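Local coordinates for protein UDP-glucose 4-epimerase (Campylobacter jejuni subsp. jejuni serotype O:2, PDB 7K3P) that interconverts UDP-glucose and UDP-galactose, and probably also their N-acetylated counterparts, by inverting C4 of the sugar with the help of bound NAD, at residues I134-A139 against S253-A258; L188-V193 against D249-A254; D232-K237 against A300-G305. The protein carries 2 engineered substitutions. All coordinates share one frame; numbering follows the deposited sequence.

Overall arrangement
Interactions 1 and 2 belong to the buried core and join the same helix, 248-261, to neighbouring strands of the parallel nucleotide-binding sheet, 132-136 and 184-189, interaction 2 running on to the short strand 192-193. Their centres lie 6 Å apart, they share Ser-253 and Ala-254, and both reach NAD. Interaction 1 places one polar link, between a serine and a histidine, amid apolar contacts, whereas interaction 2 has no hydrogen bond between its segments and turns its polar group to the cofactor. Interaction 3 differs in place and chemistry. It joins two loops at the far end of the molecule, its centre about 27 Å from that of interaction 2, through a salt bridge, a guanidinium-ring stack and bridging waters.

Interaction 1 (I134-A139 against S253-A258); sequences IFSSTA and SAHLAA. With NAD (nicotinamide-adenine-dinucleotide), chain C.
His-255, on helix 248-261, extends its imidazole to the end of strand 132-136, where NE2 meets Ser-136 OG in a hydrogen bond of 3.0 Å. The hydroxyl lies at the ring edge, near the imidazole plane. At the other nitrogen, ND1 is bonded to the carbonyl of Ile-251 one turn earlier in the helix, so the ring is gripped at both nitrogens and its rotation is fixed. Ser-136 OG has a second, weak bond to the carbonyl of His-93 on the adjoining strand. The same histidine also packs against Ile-134, whose CG2 comes within 3.8 Å of His-255 CD2. One turn further along, Ala-258 points its methyl at the strand. There Ile-134 straddles it with two carbons: CG1 and CG2 each lie 4.1 Å from Ala-258 CB. Chi1 of -66° sets Ile-134 CG1 beside the backbone N and leaves CG2 anti to it, where that branch meets both the histidine and the alanine. Helix and strand run nearly antiparallel, at 150°, with their axes 9.3 Å apart, as for a helix packed on a Rossmann-type sheet. At the end of the strand the chain enters the cofactor site: Ser-136 CB is 3.7 Å from NAD O4D, and Ser-137 O is 3.2 Å from NAD C6N. The carbonyl of Ser-136 is also bonded to Lys-166, which itself binds NAD. A buried hydroxyl and imidazole are thus bonded to each other and each also to a main-chain carbonyl, within an otherwise apolar interface, and the bond to the helix fixes the Ser-136 side chain whose CB borders the nicotinamide ribose.

Interaction 2 (L188-V193 against D249-A254); sequences LRYFNV and DDISSA. With NAD (nicotinamide-adenine-dinucleotide), chain C.
The phenol ring of Tyr-190 carries Ile-251 on one face: CD1 sits over the centre, 3.5 Å from the ring centroid and only 10° off the normal, a well-formed CH-pi contact. Behind it, Ile-251 CG1 reaches the phenol end of the ring, 3.7 Å from Tyr-190 CZ. In the isoleucine, CG1 stands anti to the backbone N (chi1 178°), directing this branch from helix 248-261 toward the tyrosine, which it crosses at about a right angle. The nicotinamide of NAD approaches the same ring obliquely, its C6N 3.4 Å from Tyr-190 CZ, while Tyr-190 OH donates a hydrogen bond of 2.9 Å to NAD O4D in the ribose.

Smaller contacts flank this pair. Val-193 CB faces Ile-251 CG2 at 4.3 Å, and Leu-188 lays CD1 near the backbone carbonyl of Ala-254, 3.7 Å from its O. No hydrogen bond joins the two segments; the hydroxyl of Tyr-190 is used on the cofactor instead. Ile-251 therefore backs a tyrosine that touches both ring and ribose, at the nicotinamide end of the NAD pocket in a Rossmann-type domain of the epimerase/dehydratase family.

Interaction 3 (D232-K237 against A300-G305); sequences DDYDTK and APRRAG
A salt bridge and a cation-pi stack, both centred on Arg-302, clasp two surface loops that follow the paired parallel strands 226-230 and 296-300. The arginine chain is extended from CG to NE and lies along the face of Tyr-234. Its guanidinium stacks on that ring, centres 4.2 Å apart and planes inclined by 17°, with Arg-302 CZ displaced from the ring centre. The edge of the same guanidinium is spent on Asp-233. Arg-302 NE gives a nearly straight bond (163°) to Asp-233 OD1 at 2.7 Å, reaching the oxygen on its syn side but tilted well out of the carboxylate plane, and Arg-302 NH2 donates to the backbone Asp-233 O at 2.8 Å from above the carbonyl plane. Two nitrogens thus hold carboxylate and main chain together, although the carboxylate stands almost upright to the guanidinium, 82° between planes.

Two waters, both in the ring plane, complete the join at the phenol end. One accepts from Tyr-234 OH at 2.5 Å and from Arg-303 N at 3.0 Å; the other donates to Tyr-234 OH at 2.8 Å and to Arg-303 O at 2.7 Å. The side chain of Arg-303 itself turns elsewhere, to Phe-230 and the carbonyl of Pro-207. Stack, ion pair and waters together tie the two loops at the molecular surface, remote from the NAD-binding sheet, where two neighbouring parallel strands give way to irregular chain.

Interaction 1 (I134-A139 against S253-A258)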
loop_
_atom_site.group_PDB
_atom_site.type_symbol
_atom_site.label_atom_id
_atom_site.label_comp_id
_atom_site.label_asym_id
_atom_site.label_seq_id
_atom_site.Cartn_x
_atom_site.Cartn_y
_atom_site.Cartn_z
ATOM N N ILE A 134 7.371 15.163 -7.230
ATOM C CA ILE A 134 6.015 15.703 -7.215
ATOM C C ILE A 134 5.055 14.584 -7.640
ATOM O O ILE A 134 5.184 14.024 -8.742
ATOM C CB ILE A 134 5.879 17.003 -8.060
ATOM C CG1 ILE A 134 6.701 18.142 -7.422
ATOM C CG2 ILE A 134 4.420 17.447 -8.136
ATOM C CD1 ILE A 134 8.073 18.268 -7.971
ATOM N N PHE A 135 4.130 14.225 -6.747
ATOM C CA PHE A 135 3.229 13.086 -6.989
ATOM C C PHE A 135 1.791 13.540 -7.204
ATOM O O PHE A 135 1.201 14.209 -6.337
ATOM C CB PHE A 135 3.305 12.116 -5.812
ATOM C CG PHE A 135 2.419 10.900 -5.955
ATOM C CD1 PHE A 135 2.409 10.163 -7.135
ATOM C CD2 PHE A 135 1.630 10.471 -4.887
ATOM C CE1 PHE A 135 1.591 9.024 -7.265
ATOM C CE2 PHE A 135 0.820 9.337 -4.997
ATOM C CZ PHE A 135 0.807 8.608 -6.192
ATOM N N SER A 136 1.232 13.195 -8.363
ATOM C CA SER A 136 -0.180 13.406 -8.621
ATOM C C SER A 136 -0.983 12.352 -7.865
ATOM O O SER A 136 -1.116 11.207 -8.337
ATOM C CB SER A 136 -0.484 13.270 -10.107
ATOM O OG SER A 136 0.326 14.126 -10.870
ATOM N N SER A 137 -1.505 12.726 -6.695
ATOM C CA SER A 137 -2.402 11.836 -5.962
ATOM C C SER A 137 -3.827 12.219 -6.364
ATOM O O SER A 137 -4.050 12.645 -7.489
ATOM C CB SER A 137 -2.187 11.987 -4.465
ATOM O OG SER A 137 -2.956 11.042 -3.751
ATOM N N THR A 138 -4.785 12.096 -5.450
ATOM C CA THR A 138 -6.187 12.301 -5.827
ATOM C C THR A 138 -7.059 12.566 -4.610
ATOM O O THR A 138 -6.741 12.126 -3.513
ATOM C CB THR A 138 -6.774 11.054 -6.550
ATOM O OG1 THR A 138 -8.202 11.195 -6.692
ATOM C CG2 THR A 138 -6.495 9.773 -5.739
ATOM N N ALA A 139 -8.174 13.266 -4.811
ATOM C CA ALA A 139 -9.139 13.440 -3.717
ATOM C C ALA A 139 -9.799 12.111 -3.326
ATOM O O ALA A 139 -10.347 11.985 -2.234
ATOM C CB ALA A 139 -10.204 14.490 -4.077
ATOM N N SER A 253 -0.446 23.974 -13.944
ATOM C CA SER A 253 0.421 25.002 -13.371
ATOM C C SER A 253 0.723 24.729 -11.897
ATOM O O SER A 253 1.800 25.063 -11.391
ATOM C CB SER A 253 -0.175 26.414 -13.581
ATOM O OG SER A 253 -1.362 26.590 -12.819
ATOM N N ALA A 254 -0.209 24.091 -11.196
ATOM C CA ALA A 254 0.020 23.791 -9.773
ATOM C C ALA A 254 1.154 22.797 -9.573
ATOM O O ALA A 254 1.775 22.745 -8.510
ATOM C CB ALA A 254 -1.264 23.274 -9.106
ATOM N N HIS A 255 1.414 21.976 -10.584
ATOM C CA HIS A 255 2.521 21.031 -10.478
ATOM C C HIS A 255 3.856 21.790 -10.582
ATOM O O HIS A 255 4.809 21.498 -9.851
ATOM C CB HIS A 255 2.375 19.929 -11.530
ATOM C CG HIS A 255 1.385 18.867 -11.149
ATOM N ND1 HIS A 255 0.019 19.066 -11.191
ATOM C CD2 HIS A 255 1.568 17.602 -10.694
ATOM C CE1 HIS A 255 -0.594 17.960 -10.801
ATOM N NE2 HIS A 255 0.319 17.057 -10.495
ATOM N N LEU A 256 3.904 22.787 -11.465
ATOM C CA LEU A 256 5.065 23.671 -11.544
ATOM C C LEU A 256 5.227 24.393 -10.217
ATOM O O LEU A 256 6.321 24.426 -9.644
ATOM C CB LEU A 256 4.919 24.669 -12.703
ATOM C CG LEU A 256 5.354 24.181 -14.085
ATOM C CD1 LEU A 256 4.361 23.168 -14.677
ATOM C CD2 LEU A 256 5.560 25.367 -15.043
ATOM N N ALA A 257 4.126 24.938 -9.695
ATOM C CA ALA A 257 4.202 25.638 -8.415
ATOM C C ALA A 257 4.702 24.730 -7.297
ATOM O O ALA A 257 5.427 25.186 -6.415
ATOM C CB ALA A 257 2.855 26.285 -8.049
ATOM N N ALA A 258 4.319 23.447 -7.332
ATOM C CA ALA A 258 4.733 22.471 -6.305
ATOM C C ALA A 258 6.238 22.230 -6.351
ATOM O O ALA A 258 6.892 22.046 -5.322
ATOM C CB ALA A 258 3.988 21.129 -6.504
HETATM P PA NAD C . -3.710 10.075 -18.455
HETATM O O1A NAD C . -4.133 8.652 -18.725
HETATM O O2A NAD C . -4.068 10.967 -19.610
HETATM O O5B NAD C . -2.146 10.172 -18.263
HETATM C C5B NAD C . -1.464 9.027 -17.837
HETATM C C4B NAD C . -0.235 8.862 -18.641
HETATM O O4B NAD C . 0.658 7.964 -18.048
HETATM C C3B NAD C . -0.565 8.327 -20.069
HETATM O O3B NAD C . -0.032 9.100 -21.211
HETATM C C2B NAD C . -0.154 6.837 -19.987
HETATM O O2B NAD C . 0.229 6.314 -21.187
HETATM C C1B NAD C . 0.965 6.945 -19.002
HETATM N N9A NAD C . 1.261 5.663 -18.342
HETATM C C8A NAD C . 0.391 4.884 -17.667
HETATM N N7A NAD C . 1.005 3.779 -17.217
HETATM C C5A NAD C . 2.292 3.812 -17.585
HETATM C C6A NAD C . 3.388 2.951 -17.413
HETATM N N6A NAD C . 3.230 1.722 -16.671
HETATM N N1A NAD C . 4.594 3.288 -17.913
HETATM C C2A NAD C . 4.782 4.426 -18.604
HETATM N N3A NAD C . 3.732 5.288 -18.811
HETATM C C4A NAD C . 2.492 5.010 -18.315
HETATM O O3 NAD C . -4.422 10.545 -17.114
HETATM P PN NAD C . -4.461 12.043 -16.622
HETATM O O1N NAD C . -3.492 12.895 -17.422
HETATM O O2N NAD C . -5.865 12.540 -16.795
HETATM O O5D NAD C . -4.065 12.055 -15.091
HETATM C C5D NAD C . -2.699 11.969 -14.756
HETATM C C4D NAD C . -2.503 11.818 -13.257
HETATM O O4D NAD C . -3.280 12.753 -12.542
HETATM C C3D NAD C . -2.769 10.413 -12.725
HETATM O O3D NAD C . -1.849 10.108 -11.756
HETATM C C2D NAD C . -4.077 10.487 -12.060
HETATM O O2D NAD C . -4.257 9.555 -11.059
HETATM C C1D NAD C . -4.086 11.964 -11.585
HETATM N N1N NAD C . -5.481 12.565 -11.366
HETATM C C2N NAD C . -6.231 12.773 -12.507
HETATM C C3N NAD C . -7.505 13.320 -12.389
HETATM C C7N NAD C . -8.334 13.551 -13.625
HETATM O O7N NAD C . -7.930 13.247 -14.737
HETATM N N7N NAD C . -9.628 14.131 -13.483
HETATM C C4N NAD C . -7.994 13.655 -11.140
HETATM C C5N NAD C . -7.237 13.443 -10.010
HETATM C C6N NAD C . -5.954 12.889 -10.111
#

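Interaction 2 (L188-V193 against D249-A254)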
loop_
_atom_site.group_PDB
_atom_site.type_symbol
_atom_site.label_atom_id
_atom_site.label_comp_id
_atom_site.label_asym_id
_atom_site.label_seq_id
_atom_site.Cartn_x
_atom_site.Cartn_y
_atom_site.Cartn_z
ATOM N N LEU A 188 0.089 16.161 -4.550
ATOM C CA LEU A 188 -1.053 16.991 -4.931
ATOM C C LEU A 188 -2.337 16.147 -5.011
ATOM O O LEU A 188 -2.383 15.131 -5.724
ATOM C CB LEU A 188 -0.781 17.706 -6.268
ATOM C CG LEU A 188 0.443 18.629 -6.289
ATOM C CD1 LEU A 188 0.578 19.344 -7.619
ATOM C CD2 LEU A 188 0.330 19.651 -5.166
ATOM N N ARG A 189 -3.374 16.550 -4.272
ATOM C CA ARG A 189 -4.685 15.888 -4.374
ATOM C C ARG A 189 -5.688 16.852 -4.999
ATOM O O ARG A 189 -5.654 18.055 -4.715
ATOM C CB ARG A 189 -5.183 15.472 -2.996
ATOM C CG ARG A 189 -4.240 14.569 -2.205
ATOM C CD ARG A 189 -4.730 14.449 -0.785
ATOM N NE ARG A 189 -3.842 13.649 0.051
ATOM C CZ ARG A 189 -3.711 13.823 1.357
ATOM N NH1 ARG A 189 -4.429 14.768 1.971
ATOM N NH2 ARG A 189 -2.870 13.065 2.038
ATOM N N TYR A 190 -6.583 16.331 -5.836
ATOM C CA TYR A 190 -7.588 17.168 -6.475
ATOM C C TYR A 190 -8.731 16.324 -6.993
ATOM O O TYR A 190 -8.608 15.095 -7.128
ATOM C CB TYR A 190 -6.976 18.003 -7.618
ATOM C CG TYR A 190 -6.012 17.233 -8.516
ATOM C CD1 TYR A 190 -4.704 16.979 -8.117
ATOM C CD2 TYR A 190 -6.407 16.799 -9.773
ATOM C CE1 TYR A 190 -3.807 16.281 -8.962
ATOM C CE2 TYR A 190 -5.534 16.128 -10.611
ATOM C CZ TYR A 190 -4.244 15.869 -10.197
ATOM O OH TYR A 190 -3.392 15.190 -11.048
ATOM N N PHE A 191 -9.848 16.983 -7.273
ATOM C CA PHE A 191 -11.004 16.302 -7.826
ATOM C C PHE A 191 -10.886 16.208 -9.347
ATOM O O PHE A 191 -9.785 16.268 -9.897
ATOM C CB PHE A 191 -12.285 17.019 -7.388
ATOM C CG PHE A 191 -12.669 16.726 -5.965
ATOM C CD1 PHE A 191 -13.435 15.602 -5.657
ATOM C CD2 PHE A 191 -12.237 17.545 -4.929
ATOM C CE1 PHE A 191 -13.781 15.312 -4.337
ATOM C CE2 PHE A 191 -12.579 17.266 -3.607
ATOM C CZ PHE A 191 -13.355 16.148 -3.308
ATOM N N ASN A 192 -12.018 16.082 -10.026
ATOM C CA ASN A 192 -12.023 15.810 -11.455
ATOM C C ASN A 192 -11.451 16.970 -12.289
ATOM O O ASN A 192 -11.696 18.154 -11.987
ATOM C CB ASN A 192 -13.451 15.509 -11.901
ATOM C CG ASN A 192 -13.537 15.155 -13.377
ATOM O OD1 ASN A 192 -14.084 15.916 -14.187
ATOM N ND2 ASN A 192 -12.976 14.007 -13.739
ATOM N N VAL A 193 -10.696 16.653 -13.338
ATOM C CA VAL A 193 -10.246 17.719 -14.231
ATOM C C VAL A 193 -10.992 17.720 -15.564
ATOM O O VAL A 193 -11.062 16.705 -16.253
ATOM C CB VAL A 193 -8.697 17.817 -14.364
ATOM C CG1 VAL A 193 -7.992 16.842 -13.442
ATOM C CG2 VAL A 193 -8.244 17.719 -15.807
ATOM N N ASP A 249 -5.191 23.256 -17.447
ATOM C CA ASP A 249 -3.997 24.104 -17.423
ATOM C C ASP A 249 -3.714 24.658 -16.026
ATOM O O ASP A 249 -2.582 25.040 -15.722
ATOM C CB ASP A 249 -4.084 25.230 -18.479
ATOM C CG ASP A 249 -3.828 24.726 -19.901
ATOM O OD1 ASP A 249 -2.851 23.967 -20.102
ATOM O OD2 ASP A 249 -4.616 25.071 -20.812
ATOM N N ASP A 250 -4.746 24.681 -15.179
ATOM C CA ASP A 250 -4.612 25.138 -13.791
ATOM C C ASP A 250 -4.081 24.048 -12.866
ATOM O O ASP A 250 -3.315 24.316 -11.924
ATOM C CB ASP A 250 -5.962 25.646 -13.263
ATOM C CG ASP A 250 -6.333 27.017 -13.820
ATOM O OD1 ASP A 250 -5.407 27.786 -14.150
ATOM O OD2 ASP A 250 -7.545 27.324 -13.924
ATOM N N ILE A 251 -4.518 22.812 -13.089
ATOM C CA ILE A 251 -3.901 21.716 -12.335
ATOM C C ILE A 251 -2.465 21.559 -12.858
ATOM O O ILE A 251 -1.543 21.288 -12.093
ATOM C CB ILE A 251 -4.714 20.395 -12.424
ATOM C CG1 ILE A 251 -4.008 19.269 -11.664
ATOM C CG2 ILE A 251 -4.978 20.004 -13.871
ATOM C CD1 ILE A 251 -3.749 19.610 -10.211
ATOM N N SER A 252 -2.280 21.770 -14.159
ATOM C CA SER A 252 -0.931 21.702 -14.724
ATOM C C SER A 252 -0.013 22.714 -14.044
ATOM O O SER A 252 1.062 22.351 -13.579
ATOM C CB SER A 252 -0.944 21.897 -16.240
ATOM O OG SER A 252 -1.426 20.737 -16.886
ATOM N N SER A 253 -0.446 23.974 -13.944
ATOM C CA SER A 253 0.421 25.002 -13.371
ATOM C C SER A 253 0.723 24.729 -11.897
ATOM O O SER A 253 1.800 25.063 -11.391
ATOM C CB SER A 253 -0.175 26.414 -13.581
ATOM O OG SER A 253 -1.362 26.590 -12.819
ATOM N N ALA A 254 -0.209 24.091 -11.196
ATOM C CA ALA A 254 0.020 23.791 -9.773
ATOM C C ALA A 254 1.154 22.797 -9.573
ATOM O O ALA A 254 1.775 22.745 -8.510
ATOM C CB ALA A 254 -1.264 23.274 -9.106
HETATM P PA NAD C . -3.710 10.075 -18.455
HETATM O O1A NAD C . -4.133 8.652 -18.725
HETATM O O2A NAD C . -4.068 10.967 -19.610
HETATM O O5B NAD C . -2.146 10.172 -18.263
HETATM C C5B NAD C . -1.464 9.027 -17.837
HETATM C C4B NAD C . -0.235 8.862 -18.641
HETATM O O4B NAD C . 0.658 7.964 -18.048
HETATM C C3B NAD C . -0.565 8.327 -20.069
HETATM O O3B NAD C . -0.032 9.100 -21.211
HETATM C C2B NAD C . -0.154 6.837 -19.987
HETATM O O2B NAD C . 0.229 6.314 -21.187
HETATM C C1B NAD C . 0.965 6.945 -19.002
HETATM N N9A NAD C . 1.261 5.663 -18.342
HETATM C C8A NAD C . 0.391 4.884 -17.667
HETATM N N7A NAD C . 1.005 3.779 -17.217
HETATM C C5A NAD C . 2.292 3.812 -17.585
HETATM C C6A NAD C . 3.388 2.951 -17.413
HETATM N N6A NAD C . 3.230 1.722 -16.671
HETATM N N1A NAD C . 4.594 3.288 -17.913
HETATM C C2A NAD C . 4.782 4.426 -18.604
HETATM N N3A NAD C . 3.732 5.288 -18.811
HETATM C C4A NAD C . 2.492 5.010 -18.315
HETATM O O3 NAD C . -4.422 10.545 -17.114
HETATM P PN NAD C . -4.461 12.043 -16.622
HETATM O O1N NAD C . -3.492 12.895 -17.422
HETATM O O2N NAD C . -5.865 12.540 -16.795
HETATM O O5D NAD C . -4.065 12.055 -15.091
HETATM C C5D NAD C . -2.699 11.969 -14.756
HETATM C C4D NAD C . -2.503 11.818 -13.257
HETATM O O4D NAD C . -3.280 12.753 -12.542
HETATM C C3D NAD C . -2.769 10.413 -12.725
HETATM O O3D NAD C . -1.849 10.108 -11.756
HETATM C C2D NAD C . -4.077 10.487 -12.060
HETATM O O2D NAD C . -4.257 9.555 -11.059
HETATM C C1D NAD C . -4.086 11.964 -11.585
HETATM N N1N NAD C . -5.481 12.565 -11.366
HETATM C C2N NAD C . -6.231 12.773 -12.507
HETATM C C3N NAD C . -7.505 13.320 -12.389
HETATM C C7N NAD C . -8.334 13.551 -13.625
HETATM O O7N NAD C . -7.930 13.247 -14.737
HETATM N N7N NAD C . -9.628 14.131 -13.483
HETATM C C4N NAD C . -7.994 13.655 -11.140
HETATM C C5N NAD C . -7.237 13.443 -10.010
HETATM C C6N NAD C . -5.954 12.889 -10.111
#

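Interaction 3 (D232-K237 against A300-G305)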
loop_
_atom_site.group_PDB
_atom_site.type_symbol
_atom_site.label_atom_id
_atom_site.label_comp_id
_atom_site.label_asym_id
_atom_site.label_seq_id
_atom_site.Cartn_x
_atom_site.Cartn_y
_atom_site.Cartn_z
ATOM N N ASP A 232 -33.092 19.110 -6.268
ATOM C CA ASP A 232 -32.999 20.537 -6.542
ATOM C C ASP A 232 -33.447 21.342 -5.332
ATOM O O ASP A 232 -33.756 22.528 -5.448
ATOM C CB ASP A 232 -33.813 20.926 -7.786
ATOM C CG ASP A 232 -35.326 20.795 -7.576
ATOM O OD1 ASP A 232 -35.762 20.080 -6.643
ATOM O OD2 ASP A 232 -36.081 21.397 -8.369
ATOM N N ASP A 233 -33.449 20.697 -4.167
ATOM C CA ASP A 233 -33.857 21.357 -2.925
ATOM C C ASP A 233 -32.802 21.257 -1.818
ATOM O O ASP A 233 -33.132 21.227 -0.626
ATOM C CB ASP A 233 -35.190 20.783 -2.433
ATOM C CG ASP A 233 -35.088 19.324 -2.043
ATOM O OD1 ASP A 233 -34.047 18.694 -2.324
ATOM O OD2 ASP A 233 -36.058 18.797 -1.464
ATOM N N TYR A 234 -31.532 21.202 -2.204
ATOM C CA TYR A 234 -30.462 21.214 -1.212
ATOM C C TYR A 234 -30.270 22.614 -0.643
ATOM O O TYR A 234 -30.688 23.604 -1.257
ATOM C CB TYR A 234 -29.154 20.722 -1.828
ATOM C CG TYR A 234 -29.123 19.237 -2.098
ATOM C CD1 TYR A 234 -28.949 18.330 -1.059
ATOM C CD2 TYR A 234 -29.252 18.741 -3.388
ATOM C CE1 TYR A 234 -28.911 16.966 -1.291
ATOM C CE2 TYR A 234 -29.205 17.371 -3.634
ATOM C CZ TYR A 234 -29.035 16.493 -2.577
ATOM O OH TYR A 234 -28.995 15.132 -2.786
ATOM N N ASP A 235 -29.630 22.688 0.523
ATOM C CA ASP A 235 -29.268 23.959 1.146
ATOM C C ASP A 235 -28.066 24.587 0.435
ATOM O O ASP A 235 -27.004 24.753 1.034
ATOM C CB ASP A 235 -28.920 23.746 2.620
ATOM C CG ASP A 235 -28.750 25.058 3.375
ATOM O OD1 ASP A 235 -29.221 26.098 2.860
ATOM O OD2 ASP A 235 -28.158 25.052 4.478
ATOM N N THR A 236 -28.227 24.901 -0.847
ATOM C CA THR A 236 -27.170 25.539 -1.623
ATOM C C THR A 236 -27.757 26.727 -2.359
ATOM O O THR A 236 -28.972 26.907 -2.366
ATOM C CB THR A 236 -26.572 24.595 -2.689
ATOM O OG1 THR A 236 -27.585 24.242 -3.638
ATOM C CG2 THR A 236 -25.992 23.334 -2.055
ATOM N N LYS A 237 -26.886 27.511 -2.991
ATOM C CA LYS A 237 -27.282 28.679 -3.779
ATOM C C LYS A 237 -28.524 28.427 -4.639
ATOM O O LYS A 237 -29.547 29.098 -4.469
ATOM C CB LYS A 237 -26.092 29.195 -4.626
ATOM C CG LYS A 237 -25.383 28.130 -5.515
ATOM C CD LYS A 237 -23.915 28.510 -5.919
ATOM C CE LYS A 237 -22.897 28.248 -4.773
ATOM N NZ LYS A 237 -21.416 28.278 -5.155
ATOM N N ALA A 300 -34.674 14.919 -11.079
ATOM C CA ALA A 300 -34.942 13.687 -10.347
ATOM C C ALA A 300 -34.921 13.978 -8.861
ATOM O O ALA A 300 -34.453 15.040 -8.444
ATOM C CB ALA A 300 -33.918 12.624 -10.693
ATOM N N PRO A 301 -35.420 13.034 -8.050
ATOM C CA PRO A 301 -35.367 13.188 -6.591
ATOM C C PRO A 301 -33.929 13.179 -6.099
ATOM O O PRO A 301 -33.023 12.769 -6.832
ATOM C CB PRO A 301 -36.071 11.921 -6.081
ATOM C CG PRO A 301 -36.964 11.499 -7.235
ATOM C CD PRO A 301 -36.145 11.818 -8.459
ATOM N N ARG A 302 -33.725 13.614 -4.863
ATOM C CA ARG A 302 -32.437 13.461 -4.218
ATOM C C ARG A 302 -32.003 11.999 -4.254
ATOM O O ARG A 302 -32.813 11.083 -4.108
ATOM C CB ARG A 302 -32.521 13.890 -2.760
ATOM C CG ARG A 302 -32.713 15.369 -2.536
ATOM C CD ARG A 302 -32.352 15.667 -1.112
ATOM N NE ARG A 302 -32.588 17.057 -0.768
ATOM C CZ ARG A 302 -32.303 17.574 0.416
ATOM N NH1 ARG A 302 -31.766 16.801 1.351
ATOM N NH2 ARG A 302 -32.553 18.853 0.658
ATOM N N ARG A 303 -30.711 11.794 -4.444
ATOM C CA ARG A 303 -30.109 10.485 -4.352
ATOM C C ARG A 303 -29.595 10.369 -2.917
ATOM O O ARG A 303 -28.718 11.136 -2.497
ATOM C CB ARG A 303 -28.970 10.435 -5.359
ATOM C CG ARG A 303 -28.284 9.126 -5.545
ATOM C CD ARG A 303 -26.944 9.403 -6.201
ATOM N NE ARG A 303 -26.869 8.927 -7.576
ATOM C CZ ARG A 303 -26.200 9.537 -8.549
ATOM N NH1 ARG A 303 -25.562 10.678 -8.321
ATOM N NH2 ARG A 303 -26.182 9.004 -9.764
ATOM N N ALA A 304 -30.177 9.459 -2.139
ATOM C CA ALA A 304 -29.787 9.311 -0.736
ATOM C C ALA A 304 -28.282 9.105 -0.642
ATOM O O ALA A 304 -27.682 8.449 -1.500
ATOM C CB ALA A 304 -30.524 8.158 -0.089
ATOM N N GLY A 305 -27.668 9.695 0.379
ATOM C CA GLY A 305 -26.230 9.602 0.539
ATOM C C GLY A 305 -25.401 10.710 -0.108
ATOM O O GLY A 305 -24.252 10.928 0.282
HETATM O O HOH W 1 -36.024 16.928 -7.871
HETATM O O HOH W 2 -28.697 13.946 -4.935
HETATM O O HOH W 3 -28.813 13.253 -0.755
#